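Local coordinates for protein transcriptional regulator (Vibrio virus VP882, PDB 7DWM) that probably binds DNA to regulate transcription and holds the small molecule 3,5-dimethylpyrazin-2-ol (DPO) in a pocket, at residues A[69-74]-A[231-235]; A[24-28]-A[40-44]; A[78-82]-A[118-122]. All coordinates share one frame; numbering follows the deposited sequence.

All three interactions touch the bound DPO through a phenylalanine: F74, F44 and F122. Interaction 1 is a surface contact. It sets the start of helix 71-80 against strand 233-236, outermost in this chain's sheet, mainly through ring packing. Interaction 2 is buried and lies at the other end of the sheet, where a loop meets the start of helix 42-47 through backbone and asparagine hydrogen bonds. Interaction 3 is also buried. It joins the later part of helix 71-80 to the inner strand 119-126 through an aspartate carboxylate and a threonine. Interactions 1 and 3 thus share one helix and one sheet. Interactions 2 and 3 touch each other where F44 packs on F122.

Interaction 1. Residues A[69-74]-A[231-235]; sequences AFADSF and TQVSM. With A1U (3,5-dimethylpyrazin-2-ol), chain C.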
loop_
_atom_site.group_PDB
_atom_site.type_symbol
_atom_site.label_atom_id
_atom_site.label_comp_id
_atom_site.label_asym_id
_atom_site.label_seq_id
_atom_site.Cartn_x
_atom_site.Cartn_y
_atom_site.Cartn_z
ATOM N N ALA A 69 23.217 11.785 0.587
ATOM C CA ALA A 69 23.040 12.760 1.657
ATOM C C ALA A 69 22.190 12.218 2.797
ATOM O O ALA A 69 22.333 12.678 3.936
ATOM C CB ALA A 69 22.417 14.044 1.107
ATOM N N PHE A 70 21.325 11.243 2.522
ATOM C CA PHE A 70 20.529 10.588 3.549
ATOM C C PHE A 70 21.048 9.198 3.881
ATOM O O PHE A 70 20.366 8.445 4.587
ATOM C CB PHE A 70 19.066 10.514 3.114
ATOM C CG PHE A 70 18.347 11.823 3.207
ATOM C CD1 PHE A 70 17.599 12.135 4.328
ATOM C CD2 PHE A 70 18.431 12.748 2.181
ATOM C CE1 PHE A 70 16.939 13.342 4.420
ATOM C CE2 PHE A 70 17.774 13.957 2.269
ATOM C CZ PHE A 70 17.028 14.255 3.389
ATOM N N ALA A 71 22.250 8.857 3.405
ATOM C CA ALA A 71 22.840 7.560 3.707
ATOM C C ALA A 71 22.797 7.295 5.202
ATOM O O ALA A 71 22.294 6.257 5.650
ATOM C CB ALA A 71 24.278 7.513 3.191
ATOM N N ASP A 72 23.274 8.265 5.987
ATOM C CA ASP A 72 23.189 8.220 7.438
ATOM C C ASP A 72 21.832 7.694 7.895
ATOM O O ASP A 72 21.738 6.628 8.516
ATOM C CB ASP A 72 23.467 9.628 7.985
ATOM C CG ASP A 72 23.095 9.787 9.445
ATOM O OD1 ASP A 72 24.018 9.912 10.276
ATOM O OD2 ASP A 72 21.887 9.832 9.761
ATOM N N SER A 73 20.753 8.357 7.489
ATOM C CA SER A 73 19.468 7.997 8.071
ATOM C C SER A 73 18.976 6.668 7.514
ATOM O O SER A 73 18.327 5.901 8.240
ATOM C CB SER A 73 18.441 9.101 7.812
ATOM O OG SER A 73 17.619 8.781 6.708
ATOM N N PHE A 74 19.384 6.330 6.282
ATOM C CA PHE A 74 19.152 4.981 5.780
ATOM C C PHE A 74 19.636 3.952 6.789
ATOM O O PHE A 74 18.860 3.114 7.267
ATOM C CB PHE A 74 19.873 4.775 4.447
ATOM C CG PHE A 74 19.339 5.605 3.309
ATOM C CD1 PHE A 74 18.207 6.390 3.450
ATOM C CD2 PHE A 74 19.974 5.576 2.076
ATOM C CE1 PHE A 74 17.725 7.142 2.385
ATOM C CE2 PHE A 74 19.500 6.323 1.009
ATOM C CZ PHE A 74 18.374 7.108 1.164
ATOM N N THR A 231 11.155 17.975 -2.538
ATOM C CA THR A 231 11.953 18.070 -1.322
ATOM C C THR A 231 12.309 16.660 -0.887
ATOM O O THR A 231 11.443 15.779 -0.846
ATOM C CB THR A 231 11.232 18.826 -0.185
ATOM O OG1 THR A 231 10.410 17.917 0.562
ATOM C CG2 THR A 231 10.369 19.969 -0.729
ATOM N N GLN A 232 13.576 16.449 -0.561
ATOM C CA GLN A 232 14.143 15.119 -0.392
ATOM C C GLN A 232 13.762 14.559 0.976
ATOM O O GLN A 232 14.027 15.197 2.001
ATOM C CB GLN A 232 15.660 15.200 -0.545
ATOM C CG GLN A 232 16.354 13.941 -0.985
ATOM C CD GLN A 232 17.855 14.136 -1.030
ATOM O OE1 GLN A 232 18.632 13.182 -0.975
ATOM N NE2 GLN A 232 18.271 15.389 -1.126
ATOM N N VAL A 233 13.143 13.371 1.010
ATOM C CA VAL A 233 12.741 12.760 2.275
ATOM C C VAL A 233 13.041 11.267 2.256
ATOM O O VAL A 233 13.094 10.622 1.205
ATOM C CB VAL A 233 11.240 12.982 2.624
ATOM C CG1 VAL A 233 10.840 14.455 2.495
ATOM C CG2 VAL A 233 10.339 12.109 1.771
ATOM N N SER A 234 13.177 10.711 3.454
ATOM C CA SER A 234 13.045 9.276 3.677
ATOM C C SER A 234 12.460 9.091 5.064
ATOM O O SER A 234 13.080 9.482 6.054
ATOM C CB SER A 234 14.393 8.569 3.577
ATOM O OG SER A 234 15.115 8.705 4.779
ATOM N N MET A 235 11.282 8.492 5.133
ATOM C CA MET A 235 10.490 8.429 6.353
ATOM C C MET A 235 9.955 7.018 6.525
ATOM O O MET A 235 9.480 6.411 5.561
ATOM C CB MET A 235 9.292 9.386 6.298
ATOM C CG MET A 235 9.608 10.868 6.314
ATOM S SD MET A 235 8.084 11.773 5.972
ATOM C CE MET A 235 7.096 11.289 7.383
HETATM C CAB A1U C . 16.895 4.360 0.085
HETATM C CAC A1U C . 17.596 3.974 -1.085
HETATM C CAE A1U C . 18.482 2.144 0.083
HETATM C CAF A1U C . 17.750 2.606 1.198
HETATM C CAG A1U C . 17.461 4.797 -2.337
HETATM C CAH A1U C . 19.339 0.916 0.122
HETATM N NAA A1U C . 16.963 3.679 1.259
HETATM N NAD A1U C . 18.381 2.858 -1.055
HETATM O OAI A1U C . 17.885 1.828 2.364
#
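F70 and Q232 are brought together by their first torsions. F70 keeps CG beside its backbone N (chi1 -75°). Q232 turns CG away from its own N (chi1 -155°) and then runs out extended. The side chains lie alongside, running opposite ways. The amide end of Q232 lies at the edge of the F70 ring, and the two planes are 62° apart. The aliphatic part of Q232 joins in, with CG 3.6 Å from F70 CE2. The ring also reaches the backbone just before the strand, where F70 CZ lies 3.4 Å from Q232 O.

One helical turn on, S73 and S234 bring their hydroxyls close, with 3.2 Å between S73 OG and S234 OG. S73 OG makes a weak bond back to F70 O, and S234 OG has a weak bond with Q77 of helix 71-80. The first turn is closed by the backbone bond from F74 N to F70 O, 2.9 Å long, and F70 is the N-cap residue.

F74 links the contact to the ligand. Its edge meets S234, with CE1 3.8 Å from S234 CB. One ring face carries the DPO ring, whose NAA atom sits 3.4 Å above the plane and over its centre. F70 O lies over the opposite face, near the rim. F74 is therefore held between its own helix start and the ligand, with the strand at its edge.

V233 and M235 pack on L141 of the second subunit. The contact places the start of helix 71-80 beside strand 233-236, outermost in this chain's sheet. This C-terminal strand extends the sheet of the PAS fold. It pairs antiparallel with strand 88-96, through V233 with V93 and M235 with L91.

Interaction 2. Residues A[24-28]-A[40-44]; sequences QPDPW and ANQPF. With A1U (3,5-dimethylpyrazin-2-ol), chain C.
N41, W28 and P43 form the main part of this contact in the PAS fold. N41 is the N-cap of helix 42-47, and its side chain ties that helix to the loop leading into strand 28-32. Its CG is folded in close to both the N and C of its own backbone (chi1 53°). This turns the amide back over the first turn of the helix. OD1 accepts two bonds from opposite faces of the amide plane. W28 N gives one, at 2.8 Å from N41 OD1. F44 N gives the capping bond, at 3.2 Å from N41 OD1. On the other branch, N41 ND2 donates to D26 O, which lies close to the amide plane. ND2 also bonds F21 O, so both ends of the amide have partners.

W28 adds a backbone bond, with its O accepting from N41 N at 3.1 Å. Its indole turns off toward H123, on which it stacks. It also packs on W28 of the second subunit. P43 sits in the first turn and presses its ring on the loop carbonyls, with CB 3.5 Å from P25 O. P27 lies beside it and packs on F44.

F44 then carries the contact to the ligand. It presents a ring edge to P27 CB and to DPO, with F44 CE2 3.2 Å from NAD of the ligand.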
loop_
_atom_site.group_PDB
_atom_site.type_symbol
_atom_site.label_atom_id
_atom_site.label_comp_id
_atom_site.label_asym_id
_atom_site.label_seq_id
_atom_site.Cartn_x
_atom_site.Cartn_y
_atom_site.Cartn_z
ATOM N N GLN A 24 14.073 -9.434 -11.211
ATOM C CA GLN A 24 12.913 -8.607 -10.912
ATOM C C GLN A 24 13.185 -7.185 -11.383
ATOM O O GLN A 24 14.293 -6.666 -11.178
ATOM C CB GLN A 24 12.560 -8.594 -9.416
ATOM C CG GLN A 24 12.612 -9.954 -8.740
ATOM C CD GLN A 24 11.276 -10.342 -8.155
ATOM O OE1 GLN A 24 10.237 -9.834 -8.572
ATOM N NE2 GLN A 24 11.291 -11.240 -7.185
ATOM N N PRO A 25 12.204 -6.529 -12.009
ATOM C CA PRO A 25 12.414 -5.138 -12.438
ATOM C C PRO A 25 12.532 -4.161 -11.281
ATOM O O PRO A 25 12.953 -3.019 -11.500
ATOM C CB PRO A 25 11.170 -4.837 -13.289
ATOM C CG PRO A 25 10.597 -6.177 -13.638
ATOM C CD PRO A 25 10.909 -7.054 -12.467
ATOM N N ASP A 26 12.182 -4.574 -10.066
ATOM C CA ASP A 26 12.263 -3.713 -8.901
ATOM C C ASP A 26 13.701 -3.612 -8.397
ATOM O O ASP A 26 14.478 -4.563 -8.515
ATOM C CB ASP A 26 11.388 -4.256 -7.778
ATOM C CG ASP A 26 9.916 -4.007 -8.007
ATOM O OD1 ASP A 26 9.111 -4.429 -7.148
ATOM O OD2 ASP A 26 9.562 -3.396 -9.037
ATOM N N PRO A 27 14.079 -2.463 -7.842
ATOM C CA PRO A 27 15.330 -2.394 -7.077
ATOM C C PRO A 27 15.288 -3.308 -5.861
ATOM O O PRO A 27 14.493 -3.097 -4.937
ATOM C CB PRO A 27 15.414 -0.914 -6.680
ATOM C CG PRO A 27 14.627 -0.201 -7.725
ATOM C CD PRO A 27 13.503 -1.130 -8.088
ATOM N N TRP A 28 16.140 -4.330 -5.856
ATOM C CA TRP A 28 16.193 -5.318 -4.790
ATOM C C TRP A 28 17.619 -5.400 -4.265
ATOM O O TRP A 28 18.579 -5.232 -5.022
ATOM C CB TRP A 28 15.766 -6.704 -5.296
ATOM C CG TRP A 28 14.301 -7.045 -5.206
ATOM C CD1 TRP A 28 13.403 -7.076 -6.235
ATOM C CD2 TRP A 28 13.582 -7.457 -4.036
ATOM N NE1 TRP A 28 12.168 -7.462 -5.775
ATOM C CE2 TRP A 28 12.251 -7.703 -4.428
ATOM C CE3 TRP A 28 13.931 -7.627 -2.693
ATOM C CZ2 TRP A 28 11.272 -8.114 -3.527
ATOM C CZ3 TRP A 28 12.959 -8.039 -1.801
ATOM C CH2 TRP A 28 11.644 -8.276 -2.221
ATOM N N ALA A 40 23.099 -5.935 -4.844
ATOM C CA ALA A 40 21.974 -5.147 -5.322
ATOM C C ALA A 40 21.855 -5.404 -6.813
ATOM O O ALA A 40 22.860 -5.365 -7.528
ATOM C CB ALA A 40 22.163 -3.651 -5.041
ATOM N N ASN A 41 20.641 -5.696 -7.269
ATOM C CA ASN A 41 20.426 -6.016 -8.668
ATOM C C ASN A 41 20.720 -4.794 -9.537
ATOM O O ASN A 41 20.980 -3.692 -9.044
ATOM C CB ASN A 41 18.993 -6.504 -8.888
ATOM C CG ASN A 41 17.956 -5.543 -8.329
ATOM O OD1 ASN A 41 18.296 -4.552 -7.683
ATOM N ND2 ASN A 41 16.685 -5.837 -8.575
ATOM N N GLN A 42 20.691 -5.005 -10.850
ATOM C CA GLN A 42 20.911 -3.893 -11.771
ATOM C C GLN A 42 19.868 -2.786 -11.642
ATOM O O GLN A 42 20.240 -1.612 -11.807
ATOM C CB GLN A 42 20.976 -4.416 -13.212
ATOM C CG GLN A 42 21.309 -3.346 -14.243
ATOM C CD GLN A 42 21.301 -3.877 -15.663
ATOM O OE1 GLN A 42 20.516 -3.434 -16.500
ATOM N NE2 GLN A 42 22.183 -4.831 -15.943
ATOM N N PRO A 43 18.583 -3.061 -11.370
ATOM C CA PRO A 43 17.654 -1.943 -11.108
ATOM C C PRO A 43 18.100 -1.007 -9.993
ATOM O O PRO A 43 18.101 0.218 -10.185
ATOM C CB PRO A 43 16.347 -2.669 -10.762
ATOM C CG PRO A 43 16.405 -3.911 -11.568
ATOM C CD PRO A 43 17.854 -4.327 -11.584
ATOM N N PHE A 44 18.491 -1.543 -8.832
ATOM C CA PHE A 44 18.882 -0.663 -7.735
ATOM C C PHE A 44 20.152 0.100 -8.071
ATOM O O PHE A 44 20.246 1.305 -7.808
ATOM C CB PHE A 44 19.072 -1.437 -6.434
ATOM C CG PHE A 44 19.458 -0.557 -5.282
ATOM C CD1 PHE A 44 20.786 -0.400 -4.919
ATOM C CD2 PHE A 44 18.493 0.160 -4.596
ATOM C CE1 PHE A 44 21.138 0.429 -3.876
ATOM C CE2 PHE A 44 18.841 0.988 -3.550
ATOM C CZ PHE A 44 20.165 1.125 -3.191
HETATM C CAB A1U C . 16.895 4.360 0.085
HETATM C CAC A1U C . 17.596 3.974 -1.085
HETATM C CAE A1U C . 18.482 2.144 0.083
HETATM C CAF A1U C . 17.750 2.606 1.198
HETATM C CAG A1U C . 17.461 4.797 -2.337
HETATM C CAH A1U C . 19.339 0.916 0.122
HETATM N NAA A1U C . 16.963 3.679 1.259
HETATM N NAD A1U C . 18.381 2.858 -1.055
HETATM O OAI A1U C . 17.885 1.828 2.364
#

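Interaction 3. Residues A[78-82]-A[118-122]; sequences DRLVE and AGTIF. With A1U (3,5-dimethylpyrazin-2-ol), chain C.
D78 is held at both carboxylate oxygens, and T120 takes one of them. T120 OG1 donates to D78 OD1 over 2.9 Å. It meets the oxygen on its anti side, 27° out of the carboxylate plane. K31 and K107 both form salt bridges with D78 OD2, so that atom is gripped twice. T120 comes in roughly square to the D78 side chain. T120 OG1 is flanked by both backbone branches (chi1 66°), which aims it at the helix.

The methyl of T120 faces the other way along the helix, to E82. T120 CG2 is 3.7 Å from E82 CG. E82 is itself held by R79 in a side-on salt bridge. R79 NE binds E82 OE1 at 2.7 Å, and R79 NH1 binds E82 OE2 at 3.0 Å. This pair fixes the E82 carboxylate beside G119.

Strand 119-126 is an inner strand of the PAS sheet. Two residues on from T120, F122 lays one ring face against the DPO methyl CAH, which sits 3.7 Å above the ring centre. K31 and K107 also belong to the ligand pocket. D78 is thus a second-shell partner that probably positions these two lysines and offsets their charge, while T120 anchors it to the sheet.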
loop_
_atom_site.group_PDB
_atom_site.type_symbol
_atom_site.label_atom_id
_atom_site.label_comp_id
_atom_site.label_asym_id
_atom_site.label_seq_id
_atom_site.Cartn_x
_atom_site.Cartn_y
_atom_site.Cartn_z
ATOM N N ASP A 78 18.076 0.832 8.947
ATOM C CA ASP A 78 18.678 -0.485 8.798
ATOM C C ASP A 78 18.979 -1.178 10.118
ATOM O O ASP A 78 19.313 -2.368 10.100
ATOM C CB ASP A 78 19.963 -0.374 7.990
ATOM C CG ASP A 78 19.703 -0.315 6.514
ATOM O OD1 ASP A 78 19.082 -1.265 5.995
ATOM O OD2 ASP A 78 20.107 0.682 5.878
ATOM N N ARG A 79 18.893 -0.484 11.253
ATOM C CA ARG A 79 19.139 -1.168 12.515
ATOM C C ARG A 79 17.863 -1.421 13.308
ATOM O O ARG A 79 17.800 -2.412 14.047
ATOM C CB ARG A 79 20.143 -0.377 13.363
ATOM C CG ARG A 79 21.368 0.096 12.577
ATOM C CD ARG A 79 22.522 -0.885 12.711
ATOM N NE ARG A 79 22.482 -1.905 11.666
ATOM C CZ ARG A 79 22.933 -1.729 10.429
ATOM N NH1 ARG A 79 22.851 -2.714 9.546
ATOM N NH2 ARG A 79 23.473 -0.571 10.075
ATOM N N LEU A 80 16.795 -0.657 13.047
ATOM C CA LEU A 80 15.550 -0.836 13.782
ATOM C C LEU A 80 14.674 -1.893 13.149
ATOM O O LEU A 80 13.789 -2.436 13.817
ATOM C CB LEU A 80 14.772 0.483 13.831
ATOM C CG LEU A 80 14.984 1.316 15.098
ATOM C CD1 LEU A 80 13.814 2.311 15.369
ATOM C CD2 LEU A 80 15.291 0.414 16.299
ATOM N N VAL A 81 14.937 -2.208 11.886
ATOM C CA VAL A 81 14.527 -3.486 11.324
ATOM C C VAL A 81 15.249 -4.639 12.013
ATOM O O VAL A 81 14.636 -5.670 12.328
ATOM C CB VAL A 81 14.759 -3.471 9.799
ATOM C CG1 VAL A 81 16.181 -3.076 9.465
ATOM C CG2 VAL A 81 14.435 -4.812 9.203
ATOM N N GLU A 82 16.560 -4.501 12.244
ATOM C CA GLU A 82 17.347 -5.648 12.687
ATOM C C GLU A 82 17.004 -6.058 14.112
ATOM O O GLU A 82 17.112 -7.241 14.457
ATOM C CB GLU A 82 18.843 -5.359 12.551
ATOM C CG GLU A 82 19.421 -5.807 11.204
ATOM C CD GLU A 82 20.644 -5.009 10.794
ATOM O OE1 GLU A 82 21.241 -4.357 11.675
ATOM O OE2 GLU A 82 21.009 -5.029 9.599
ATOM N N ALA A 118 21.430 -11.432 10.002
ATOM C CA ALA A 118 22.672 -11.122 9.293
ATOM C C ALA A 118 22.710 -9.697 8.775
ATOM O O ALA A 118 23.797 -9.127 8.631
ATOM C CB ALA A 118 22.893 -12.086 8.134
ATOM N N GLY A 119 21.548 -9.115 8.510
ATOM C CA GLY A 119 21.452 -7.769 7.991
ATOM C C GLY A 119 20.020 -7.450 7.627
ATOM O O GLY A 119 19.103 -7.764 8.389
ATOM N N THR A 120 19.803 -6.861 6.456
ATOM C CA THR A 120 18.465 -6.502 6.011
ATOM C C THR A 120 18.341 -6.721 4.512
ATOM O O THR A 120 19.332 -6.676 3.776
ATOM C CB THR A 120 18.114 -5.037 6.326
ATOM O OG1 THR A 120 18.951 -4.162 5.561
ATOM C CG2 THR A 120 18.290 -4.727 7.806
ATOM N N ILE A 121 17.105 -6.955 4.074
ATOM C CA ILE A 121 16.726 -6.969 2.667
ATOM C C ILE A 121 15.879 -5.731 2.421
ATOM O O ILE A 121 15.041 -5.370 3.256
ATOM C CB ILE A 121 15.943 -8.241 2.271
ATOM C CG1 ILE A 121 16.550 -9.499 2.898
ATOM C CG2 ILE A 121 15.808 -8.371 0.752
ATOM C CD1 ILE A 121 15.772 -10.002 4.083
ATOM N N PHE A 122 16.110 -5.067 1.293
ATOM C CA PHE A 122 15.334 -3.901 0.909
ATOM C C PHE A 122 14.738 -4.127 -0.472
ATOM O O PHE A 122 15.404 -4.643 -1.385
ATOM C CB PHE A 122 16.179 -2.606 0.941
ATOM C CG PHE A 122 17.322 -2.584 -0.038
ATOM C CD1 PHE A 122 18.607 -2.889 0.376
ATOM C CD2 PHE A 122 17.119 -2.222 -1.363
ATOM C CE1 PHE A 122 19.661 -2.864 -0.517
ATOM C CE2 PHE A 122 18.168 -2.203 -2.258
ATOM C CZ PHE A 122 19.442 -2.517 -1.834
HETATM C CAB A1U C . 16.895 4.360 0.085
HETATM C CAC A1U C . 17.596 3.974 -1.085
HETATM C CAE A1U C . 18.482 2.144 0.083
HETATM C CAF A1U C . 17.750 2.606 1.198
HETATM C CAG A1U C . 17.461 4.797 -2.337
HETATM C CAH A1U C . 19.339 0.916 0.122
HETATM N NAA A1U C . 16.963 3.679 1.259
HETATM N NAD A1U C . 18.381 2.858 -1.055
HETATM O OAI A1U C . 17.885 1.828 2.364
#